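Local coordinates for type 2A phosphatase-associated protein 42 (Saccharomyces cerevisiae, PDB 2V0P) that inhibits the PP2A-type phosphatase SIT4, associates with PP2A catalytic subunits, takes part in negative regulation of TOR signalling and is represented here by its N-terminal domain, at residues S3-E6 with Q7-I11; Q32-L35 with L36-I39; F114-L117 with L118-K122; R207-H210 with F211-D214. All coordinates share one frame; numbering follows the deposited sequence.

Interaction 1: residues S3-E6 with Q7-I11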
loop_
_atom_site.group_PDB
_atom_site.type_symbol
_atom_site.label_atom_id
_atom_site.label_comp_id
_atom_site.label_asym_id
_atom_site.label_seq_id
_atom_site.Cartn_x
_atom_site.Cartn_y
_atom_site.Cartn_z
ATOM N N SER A 3 31.667 -16.889 -24.664
ATOM C CA SER A 3 30.901 -17.966 -24.043
ATOM C C SER A 3 29.681 -17.441 -23.255
ATOM O O SER A 3 29.641 -16.286 -22.856
ATOM C CB SER A 3 31.810 -18.708 -23.075
ATOM O OG SER A 3 32.106 -17.899 -21.933
ATOM N N VAL A 4 28.711 -18.313 -23.046
ATOM C CA VAL A 4 27.607 -18.114 -22.120
ATOM C C VAL A 4 28.013 -17.486 -20.780
ATOM O O VAL A 4 27.325 -16.572 -20.332
ATOM C CB VAL A 4 26.727 -19.397 -21.908
ATOM C CG1 VAL A 4 26.133 -19.845 -23.218
ATOM C CG2 VAL A 4 27.510 -20.508 -21.289
ATOM N N THR A 5 29.133 -17.920 -20.191
ATOM C CA THR A 5 29.609 -17.356 -18.950
ATOM C C THR A 5 30.029 -15.887 -19.038
ATOM O O THR A 5 29.770 -15.116 -18.125
ATOM C CB THR A 5 30.783 -18.193 -18.328
ATOM O OG1 THR A 5 30.227 -19.345 -17.753
ATOM C CG2 THR A 5 31.451 -17.448 -17.246
ATOM N N GLU A 6 30.696 -15.539 -20.120
ATOM C CA GLU A 6 31.197 -14.210 -20.314
ATOM C C GLU A 6 30.001 -13.305 -20.528
ATOM O O GLU A 6 29.936 -12.254 -19.906
ATOM C CB GLU A 6 32.101 -14.146 -21.539
ATOM C CG GLU A 6 33.557 -14.474 -21.280
ATOM C CD GLU A 6 34.347 -14.698 -22.573
ATOM O OE1 GLU A 6 35.145 -15.663 -22.622
ATOM O OE2 GLU A 6 34.177 -13.907 -23.538
ATOM N N GLN A 7 29.068 -13.770 -21.364
ATOM C CA GLN A 7 27.857 -13.132 -21.653
ATOM C C GLN A 7 27.035 -12.838 -20.383
ATOM O O GLN A 7 26.576 -11.713 -20.198
ATOM C CB GLN A 7 27.076 -13.955 -22.635
ATOM C CG GLN A 7 27.642 -13.819 -24.091
ATOM C CD GLN A 7 26.695 -14.367 -25.118
ATOM O OE1 GLN A 7 26.013 -15.355 -24.873
ATOM N NE2 GLN A 7 26.642 -13.739 -26.270
ATOM N N PHE A 8 26.829 -13.867 -19.568
ATOM C CA PHE A 8 26.202 -13.709 -18.235
ATOM C C PHE A 8 26.859 -12.736 -17.331
ATOM O O PHE A 8 26.157 -11.822 -16.782
ATOM C CB PHE A 8 25.974 -15.008 -17.534
ATOM C CG PHE A 8 24.802 -14.964 -16.599
ATOM C CD1 PHE A 8 23.754 -14.064 -16.830
ATOM C CD2 PHE A 8 24.731 -15.777 -15.533
ATOM C CE1 PHE A 8 22.679 -14.004 -15.970
ATOM C CE2 PHE A 8 23.664 -15.737 -14.673
ATOM C CZ PHE A 8 22.644 -14.868 -14.883
ATOM N N ASN A 9 28.173 -12.878 -17.202
ATOM C CA ASN A 9 29.008 -11.945 -16.460
ATOM C C ASN A 9 28.895 -10.482 -16.913
ATOM O O ASN A 9 28.821 -9.593 -16.085
ATOM C CB ASN A 9 30.474 -12.397 -16.418
ATOM C CG ASN A 9 30.664 -13.683 -15.611
ATOM O OD1 ASN A 9 29.743 -14.171 -15.035
ATOM N ND2 ASN A 9 31.862 -14.244 -15.637
ATOM N N ASP A 10 28.879 -10.249 -18.221
ATOM C CA ASP A 10 28.677 -8.888 -18.737
ATOM C C ASP A 10 27.292 -8.353 -18.368
ATOM O O ASP A 10 27.183 -7.218 -17.978
ATOM C CB ASP A 10 28.910 -8.814 -20.249
ATOM C CG ASP A 10 30.341 -9.104 -20.635
ATOM O OD1 ASP A 10 31.209 -9.182 -19.732
ATOM O OD2 ASP A 10 30.617 -9.237 -21.858
ATOM N N ILE A 11 26.274 -9.178 -18.469
ATOM C CA ILE A 11 24.904 -8.830 -18.128
ATOM C C ILE A 11 24.861 -8.400 -16.654
ATOM O O ILE A 11 24.347 -7.306 -16.330
ATOM C CB ILE A 11 23.888 -9.940 -18.489
ATOM C CG1 ILE A 11 23.730 -10.005 -20.014
ATOM C CG2 ILE A 11 22.498 -9.670 -17.784
ATOM C CD1 ILE A 11 23.209 -11.252 -20.595
#
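Gln7 N reaches back to Ser3 O at 3.0 Å, opening the first turn of helix 4-19. Three more i to i+4 bonds follow in order: Phe8 N to Val4 O, Asn9 N to Thr5 O and Asp10 N to Glu6 O, the last 2.8 Å long. Ser3 is the N-cap, and its hydroxyl OG accepts from Glu6 N at 3.3 Å, capping a first-turn N-H whose backbone bond, to Ser3 O, is weak.

Among the side chains, Thr5 and Asn9 run side by side and point the same way, one turn apart. The methyl CG2 of Thr5 lies anti to the backbone N (chi1 -76° for OG1), and that brings it to 3.6 Å from Asn9 ND2. The amide of Asn9 is folded back on the helix, with CG 3.0 Å from Thr5 O, but makes no hydrogen bond with this oxygen; the bond there comes from Asn9 N. Gln7 lays its aliphatic stem along the first carbonyl, CG standing 3.4 Å from Ser3 O.

Asp10 likewise leans back over the preceding turn, its CG 3.3 Å from Glu6 O, while the carboxylate of Glu6 extends outward from the exposed side. Glu6, in the first turn, would probably interact favourably with the positive end of the helix dipole; its carboxylate and that of Asp10 are not in contact and would probably repel mildly. The helix start is thus capped by Ser3, tied through Thr5 OG1 to Lys71 NZ, and packed through Phe8 on Leu42 and Leu45 of helix 29-52.

Interaction 2: residues Q32-L35 with L36-I39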
loop_
_atom_site.group_PDB
_atom_site.type_symbol
_atom_site.label_atom_id
_atom_site.label_comp_id
_atom_site.label_asym_id
_atom_site.label_seq_id
_atom_site.Cartn_x
_atom_site.Cartn_y
_atom_site.Cartn_z
ATOM N N GLN A 32 16.331 3.437 -20.247
ATOM C CA GLN A 32 15.448 2.396 -20.695
ATOM C C GLN A 32 16.095 1.627 -21.893
ATOM O O GLN A 32 15.876 0.430 -22.057
ATOM C CB GLN A 32 14.098 2.954 -21.101
ATOM C CG GLN A 32 13.222 3.435 -19.960
ATOM C CD GLN A 32 12.989 2.344 -18.972
ATOM O OE1 GLN A 32 12.590 1.240 -19.333
ATOM N NE2 GLN A 32 13.285 2.617 -17.741
ATOM N N GLY A 33 16.843 2.370 -22.701
ATOM C CA GLY A 33 17.546 1.886 -23.870
ATOM C C GLY A 33 18.512 0.780 -23.485
ATOM O O GLY A 33 18.412 -0.285 -24.014
ATOM N N LEU A 34 19.408 1.048 -22.543
ATOM C CA LEU A 34 20.349 0.025 -21.990
ATOM C C LEU A 34 19.625 -1.102 -21.278
ATOM O O LEU A 34 19.999 -2.279 -21.396
ATOM C CB LEU A 34 21.352 0.662 -21.031
ATOM C CG LEU A 34 22.384 -0.225 -20.334
ATOM C CD1 LEU A 34 23.275 -0.882 -21.401
ATOM C CD2 LEU A 34 23.202 0.667 -19.451
ATOM N N LEU A 35 18.551 -0.765 -20.561
ATOM C CA LEU A 35 17.790 -1.768 -19.870
ATOM C C LEU A 35 17.156 -2.758 -20.853
ATOM O O LEU A 35 17.275 -3.969 -20.691
ATOM C CB LEU A 35 16.763 -1.119 -18.895
ATOM C CG LEU A 35 15.909 -2.066 -18.078
ATOM C CD1 LEU A 35 16.660 -2.712 -16.934
ATOM C CD2 LEU A 35 14.714 -1.363 -17.583
ATOM N N LEU A 36 16.512 -2.227 -21.875
ATOM C CA LEU A 36 15.924 -3.018 -22.901
ATOM C C LEU A 36 16.947 -3.897 -23.615
ATOM O O LEU A 36 16.669 -4.982 -23.865
ATOM C CB LEU A 36 15.211 -2.161 -23.925
ATOM C CG LEU A 36 14.520 -2.910 -25.039
ATOM C CD1 LEU A 36 13.532 -3.941 -24.511
ATOM C CD2 LEU A 36 13.840 -1.958 -25.990
ATOM N N SER A 37 18.101 -3.397 -23.932
ATOM C CA SER A 37 19.061 -4.241 -24.692
ATOM C C SER A 37 19.649 -5.310 -23.775
ATOM O O SER A 37 19.887 -6.417 -24.210
ATOM C CB SER A 37 20.123 -3.447 -25.391
ATOM O OG SER A 37 20.912 -2.736 -24.489
ATOM N N THR A 38 19.828 -4.970 -22.500
ATOM C CA THR A 38 20.227 -5.935 -21.507
ATOM C C THR A 38 19.246 -7.074 -21.375
ATOM O O THR A 38 19.601 -8.291 -21.357
ATOM C CB THR A 38 20.636 -5.292 -20.221
ATOM O OG1 THR A 38 21.615 -4.342 -20.502
ATOM C CG2 THR A 38 21.274 -6.393 -19.162
ATOM N N ILE A 39 17.983 -6.754 -21.267
ATOM C CA ILE A 39 16.993 -7.782 -21.205
ATOM C C ILE A 39 17.001 -8.638 -22.455
ATOM O O ILE A 39 16.962 -9.862 -22.346
ATOM C CB ILE A 39 15.573 -7.145 -20.983
ATOM C CG1 ILE A 39 15.462 -6.585 -19.586
ATOM C CG2 ILE A 39 14.531 -8.123 -21.185
ATOM C CD1 ILE A 39 14.168 -5.626 -19.549
#
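In the first half of helix 29-52, the second long helix of this all-helical TPR-like domain, Leu34 and Thr38 meet one turn apart through a hydroxyl folded back onto the backbone. Thr38 OG1 donates to Leu34 O at 2.8 Å, and Thr38 N donates to the same oxygen at 2.9 Å; the two come from opposite faces of the carbonyl plane. Thr38 holds OG1 beside its own backbone N (chi1 -54°), which lets the hydroxyl turn back to Leu34 O, 32° out of its carbonyl plane. The side chains of Leu34 and Thr38 lie alongside each other, Leu34 CD1 coming to 3.9 Å from Thr38 OG1.

On the neighbouring stripe, Leu35 CG stands 4.2 Å from Ile39 CD1, and Ile39 CG1 rests 3.4 Å from Leu35 O. Both side chains also pack on Leu82 of helix 75-83, while Leu34 and Thr38 touch Leu19 of helix 4-19. Backbone bonds from Leu36 N to Gln32 O and from Ile39 N to Leu35 O keep the turns regular.

Thr38 is buried, and the bond to Leu34 O satisfies its hydroxyl within its own helix, leaving the methyl CG2 for apolar packing. A polar residue can thus sit between two helices without needing a partner from either neighbour.

Interaction 3: residues F114-L117 with L118-K122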
loop_
_atom_site.group_PDB
_atom_site.type_symbol
_atom_site.label_atom_id
_atom_site.label_comp_id
_atom_site.label_asym_id
_atom_site.label_seq_id
_atom_site.Cartn_x
_atom_site.Cartn_y
_atom_site.Cartn_z
ATOM N N PHE A 114 12.168 -18.544 -11.435
ATOM C CA PHE A 114 13.388 -18.715 -10.708
ATOM C C PHE A 114 13.183 -19.647 -9.468
ATOM O O PHE A 114 13.884 -20.553 -9.339
ATOM C CB PHE A 114 13.968 -17.380 -10.325
ATOM C CG PHE A 114 15.156 -17.440 -9.391
ATOM C CD1 PHE A 114 16.343 -18.130 -9.748
ATOM C CD2 PHE A 114 15.122 -16.775 -8.177
ATOM C CE1 PHE A 114 17.421 -18.187 -8.893
ATOM C CE2 PHE A 114 16.274 -16.800 -7.300
ATOM C CZ PHE A 114 17.418 -17.539 -7.675
ATOM N N LEU A 115 12.190 -19.390 -8.615
ATOM C CA LEU A 115 11.943 -20.192 -7.434
ATOM C C LEU A 115 11.501 -21.579 -7.809
ATOM O O LEU A 115 11.884 -22.558 -7.183
ATOM C CB LEU A 115 10.886 -19.512 -6.482
ATOM C CG LEU A 115 11.222 -18.101 -6.026
ATOM C CD1 LEU A 115 10.071 -17.495 -5.154
ATOM C CD2 LEU A 115 12.537 -17.912 -5.308
ATOM N N THR A 116 10.678 -21.683 -8.822
ATOM C CA THR A 116 10.213 -22.927 -9.221
ATOM C C THR A 116 11.434 -23.808 -9.690
ATOM O O THR A 116 11.512 -24.994 -9.375
ATOM C CB THR A 116 9.244 -22.752 -10.294
ATOM O OG1 THR A 116 8.066 -22.134 -9.735
ATOM C CG2 THR A 116 8.890 -24.076 -10.942
ATOM N N LEU A 117 12.366 -23.156 -10.372
ATOM C CA LEU A 117 13.571 -23.815 -10.887
ATOM C C LEU A 117 14.402 -24.296 -9.718
ATOM O O LEU A 117 14.838 -25.433 -9.752
ATOM C CB LEU A 117 14.395 -22.871 -11.745
ATOM C CG LEU A 117 15.698 -23.427 -12.371
ATOM C CD1 LEU A 117 15.384 -24.500 -13.315
ATOM C CD2 LEU A 117 16.363 -22.317 -13.077
ATOM N N LEU A 118 14.599 -23.458 -8.697
ATOM C CA LEU A 118 15.374 -23.874 -7.531
ATOM C C LEU A 118 14.705 -25.038 -6.798
ATOM O O LEU A 118 15.372 -26.009 -6.381
ATOM C CB LEU A 118 15.656 -22.742 -6.563
ATOM C CG LEU A 118 16.516 -21.573 -6.954
ATOM C CD1 LEU A 118 16.484 -20.552 -5.828
ATOM C CD2 LEU A 118 17.932 -22.002 -7.240
ATOM N N GLN A 119 13.388 -24.942 -6.666
ATOM C CA GLN A 119 12.591 -26.027 -6.142
ATOM C C GLN A 119 12.766 -27.328 -6.956
ATOM O O GLN A 119 12.843 -28.407 -6.404
ATOM C CB GLN A 119 11.122 -25.607 -6.109
ATOM C CG GLN A 119 10.205 -26.574 -5.362
ATOM C CD GLN A 119 8.821 -25.997 -5.162
ATOM O OE1 GLN A 119 8.023 -25.906 -6.105
ATOM N NE2 GLN A 119 8.522 -25.603 -3.927
ATOM N N ASP A 120 12.791 -27.215 -8.277
ATOM C CA ASP A 120 13.000 -28.367 -9.146
ATOM C C ASP A 120 14.379 -29.042 -8.895
ATOM O O ASP A 120 14.531 -30.273 -9.043
ATOM C CB ASP A 120 12.888 -27.935 -10.607
ATOM C CG ASP A 120 11.456 -27.702 -11.037
ATOM O OD1 ASP A 120 10.535 -28.204 -10.373
ATOM O OD2 ASP A 120 11.261 -27.029 -12.063
ATOM N N TYR A 121 15.357 -28.236 -8.503
ATOM C CA TYR A 121 16.692 -28.709 -8.146
ATOM C C TYR A 121 16.836 -29.028 -6.671
ATOM O O TYR A 121 17.915 -29.324 -6.187
ATOM C CB TYR A 121 17.740 -27.736 -8.596
ATOM C CG TYR A 121 18.149 -28.028 -10.040
ATOM C CD1 TYR A 121 17.429 -27.507 -11.123
ATOM C CD2 TYR A 121 19.202 -28.892 -10.311
ATOM C CE1 TYR A 121 17.783 -27.813 -12.447
ATOM C CE2 TYR A 121 19.566 -29.190 -11.622
ATOM C CZ TYR A 121 18.862 -28.680 -12.670
ATOM O OH TYR A 121 19.256 -29.001 -13.946
ATOM N N LYS A 122 15.722 -28.966 -5.962
ATOM C CA LYS A 122 15.703 -29.248 -4.533
ATOM C C LYS A 122 16.697 -28.345 -3.816
ATOM O O LYS A 122 17.502 -28.820 -3.032
ATOM C CB LYS A 122 15.976 -30.737 -4.289
ATOM C CG LYS A 122 14.935 -31.665 -4.897
ATOM C CD LYS A 122 14.949 -33.052 -4.262
ATOM C CE LYS A 122 14.407 -33.018 -2.806
ATOM N NZ LYS A 122 14.540 -34.313 -2.076
#
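A leucine methyl sits over an aromatic face one helical turn away: Leu118 CD1 lies 4.1 Å from the centroid of the Phe114 ring, 28° off its normal, a CH-pi contact. Leu118 CD1 comes nearest to Phe114 CZ, at 3.7 Å, so the methyl is displaced toward the outer end of the ring. A chi1 of 172° sets the Phe114 ring on the far side of CB from the amide nitrogen, from where its outer end reaches the leucine. Replacing Phe114 with alanine would probably leave Leu118 CD1 without the surface it rests on and open a gap toward Phe211.

Thr116 and Asp120 lie side by side one turn apart, Thr116 CG2 3.9 Å from Asp120 OD2, while Thr116 OG1 bonds back to Ile112 O. Leu117 runs beside Tyr121, Leu117 CD1 lying 4.2 Å from Tyr121 CE1, and Leu117 O meets the tyrosine ring at its edge, in plane, 3.6 Å from Tyr121 CD1. Tyr121 N also donates to Leu117 O. The helix then stops in a Schellman motif, with Lys122 at positive phi as the C-prime residue, Leu123 N bonded to Leu118 O and Lys122 N to Gln119 O at 3.0 Å.

This end of helix 93-120 packs on two others: Phe114 and Leu118 face Phe211 and Ser212 of helix 199-231, and Leu115 and Thr116 press on Leu132 of helix 126-133.

Interaction 4: residues R207-H210 with F211-D214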
loop_
_atom_site.group_PDB
_atom_site.type_symbol
_atom_site.label_atom_id
_atom_site.label_comp_id
_atom_site.label_asym_id
_atom_site.label_seq_id
_atom_site.Cartn_x
_atom_site.Cartn_y
_atom_site.Cartn_z
ATOM N N ARG A 207 24.992 -17.802 -3.138
ATOM C CA ARG A 207 24.505 -16.682 -3.867
ATOM C C ARG A 207 23.019 -16.961 -4.302
ATOM O O ARG A 207 22.121 -16.149 -4.071
ATOM C CB ARG A 207 25.502 -16.321 -4.958
ATOM C CG ARG A 207 25.097 -15.217 -5.877
ATOM C CD ARG A 207 26.300 -14.817 -6.704
ATOM N NE ARG A 207 27.296 -14.179 -5.853
ATOM C CZ ARG A 207 28.608 -14.181 -6.071
ATOM N NH1 ARG A 207 29.136 -14.807 -7.125
ATOM N NH2 ARG A 207 29.401 -13.554 -5.213
ATOM N N LEU A 208 22.745 -18.151 -4.828
ATOM C CA LEU A 208 21.367 -18.485 -5.191
ATOM C C LEU A 208 20.462 -18.391 -3.943
ATOM O O LEU A 208 19.340 -17.935 -4.012
ATOM C CB LEU A 208 21.282 -19.886 -5.831
ATOM C CG LEU A 208 21.974 -19.889 -7.190
ATOM C CD1 LEU A 208 21.984 -21.349 -7.709
ATOM C CD2 LEU A 208 21.358 -19.028 -8.229
ATOM N N HIS A 209 20.985 -18.855 -2.815
ATOM C CA HIS A 209 20.243 -18.849 -1.573
ATOM C C HIS A 209 19.789 -17.397 -1.255
ATOM O O HIS A 209 18.665 -17.219 -0.950
ATOM C CB HIS A 209 21.102 -19.438 -0.450
ATOM C CG HIS A 209 20.314 -19.872 0.741
ATOM N ND1 HIS A 209 20.798 -20.773 1.668
ATOM C CD2 HIS A 209 19.051 -19.578 1.121
ATOM C CE1 HIS A 209 19.880 -20.962 2.599
ATOM N NE2 HIS A 209 18.813 -20.258 2.282
ATOM N N HIS A 210 20.670 -16.420 -1.412
ATOM C CA HIS A 210 20.446 -15.055 -1.025
ATOM C C HIS A 210 19.421 -14.536 -2.020
ATOM O O HIS A 210 18.461 -13.940 -1.618
ATOM C CB HIS A 210 21.747 -14.274 -1.054
ATOM C CG HIS A 210 21.577 -12.806 -1.108
ATOM N ND1 HIS A 210 21.961 -12.054 -2.199
ATOM C CD2 HIS A 210 21.015 -11.940 -0.236
ATOM C CE1 HIS A 210 21.648 -10.787 -1.990
ATOM N NE2 HIS A 210 21.075 -10.693 -0.805
ATOM N N PHE A 211 19.620 -14.871 -3.308
ATOM C CA PHE A 211 18.650 -14.517 -4.345
ATOM C C PHE A 211 17.202 -14.965 -4.082
ATOM O O PHE A 211 16.260 -14.182 -4.292
ATOM C CB PHE A 211 19.150 -14.949 -5.714
ATOM C CG PHE A 211 20.415 -14.304 -6.123
ATOM C CD1 PHE A 211 20.886 -13.187 -5.517
ATOM C CD2 PHE A 211 21.125 -14.824 -7.241
ATOM C CE1 PHE A 211 22.083 -12.559 -5.960
ATOM C CE2 PHE A 211 22.278 -14.232 -7.684
ATOM C CZ PHE A 211 22.779 -13.107 -7.054
ATOM N N SER A 212 17.014 -16.190 -3.618
ATOM C CA SER A 212 15.711 -16.702 -3.349
ATOM C C SER A 212 15.035 -15.913 -2.202
ATOM O O SER A 212 13.847 -15.647 -2.282
ATOM C CB SER A 212 15.759 -18.205 -3.036
ATOM O OG SER A 212 16.194 -18.396 -1.726
ATOM N N LEU A 213 15.793 -15.514 -1.195
ATOM C CA LEU A 213 15.248 -14.713 -0.129
ATOM C C LEU A 213 14.923 -13.279 -0.671
ATOM O O LEU A 213 13.838 -12.845 -0.473
ATOM C CB LEU A 213 16.158 -14.716 1.071
ATOM C CG LEU A 213 16.160 -16.130 1.718
ATOM C CD1 LEU A 213 17.433 -16.312 2.431
ATOM C CD2 LEU A 213 14.988 -16.294 2.715
ATOM N N ASP A 214 15.856 -12.624 -1.360
ATOM C CA ASP A 214 15.659 -11.332 -1.961
ATOM C C ASP A 214 14.400 -11.328 -2.787
ATOM O O ASP A 214 13.648 -10.403 -2.702
ATOM C CB ASP A 214 16.846 -10.962 -2.893
ATOM C CG ASP A 214 16.789 -9.486 -3.368
ATOM O OD1 ASP A 214 16.640 -8.591 -2.493
ATOM O OD2 ASP A 214 16.901 -9.226 -4.589
#
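Phe211 N to Arg207 O, at 2.9 Å and nearly straight (174°), and Asp214 N to His210 O are two of the i to i+4 bonds that run through this turn of helix 199-231, while the one from Leu213 N to His209 O is weak.

Arg207 and Phe211 point the same way, side by side. The arginine spends its aliphatic stem on the ring: Arg207 CG comes to 3.3 Å from Phe211 CZ, a tight approach, and the chain then bends at chi3 (-68°) so that its guanidinium leads away to a salt bridge with Glu184. Arg207 O stands over one face of the same ring, offset toward its rim. His210 meets Phe211 rim to rim, ring centroids 5.7 Å apart. Leu208 CD2 adds an apolar touch, 4.3 Å from Phe211 CD2. The Phe211 ring is also stacked with that of Tyr77. With a glycine in place of Phe211, the stem of Arg207 would probably lose its resting surface and Tyr77 its stacking partner.

Ser212 OG folds back to donate to His209 O at 2.8 Å, so the buried hydroxyl is satisfied inside the helix. His209 CD2 lies 3.9 Å from Leu213 CD1, and the NE2 of this histidine bonds Asp125. Asp214 OD2 is hydrogen-bonded to both Tyr77 OH and Asn218 ND2.

The side chains of Phe211, Leu208 and Ser212 also pack on helix 93-120, while His209 and Leu213 meet helix 156-186. Such helix-to-helix packing on several sides of one long helix fits the stacked-helix, TPR-like fold of this N-terminal domain.

In the fold
All four contacts are turns of single helices in one all-helical domain, met in chain order: interaction 1 on helix 4-19, interaction 2 on helix 29-52, interaction 3 on helix 93-120 and interaction 4 on helix 199-231. The first two helices follow each other, and interactions 1 and 2, with centres 16 Å apart, touch where Ile11 CG2 meets Thr38 CG2 at 3.8 Å. Interactions 3 and 4 are distant in sequence yet only 12 Å apart at their centres, Phe114 CZ lying 3.7 Å from Phe211 CB. Interactions 2 and 3, their centres 27 Å apart, fall on opposite sides of the chain's centre. Helix 199-231 thus packs back on helix 93-120, consistent with the TPR-like fold.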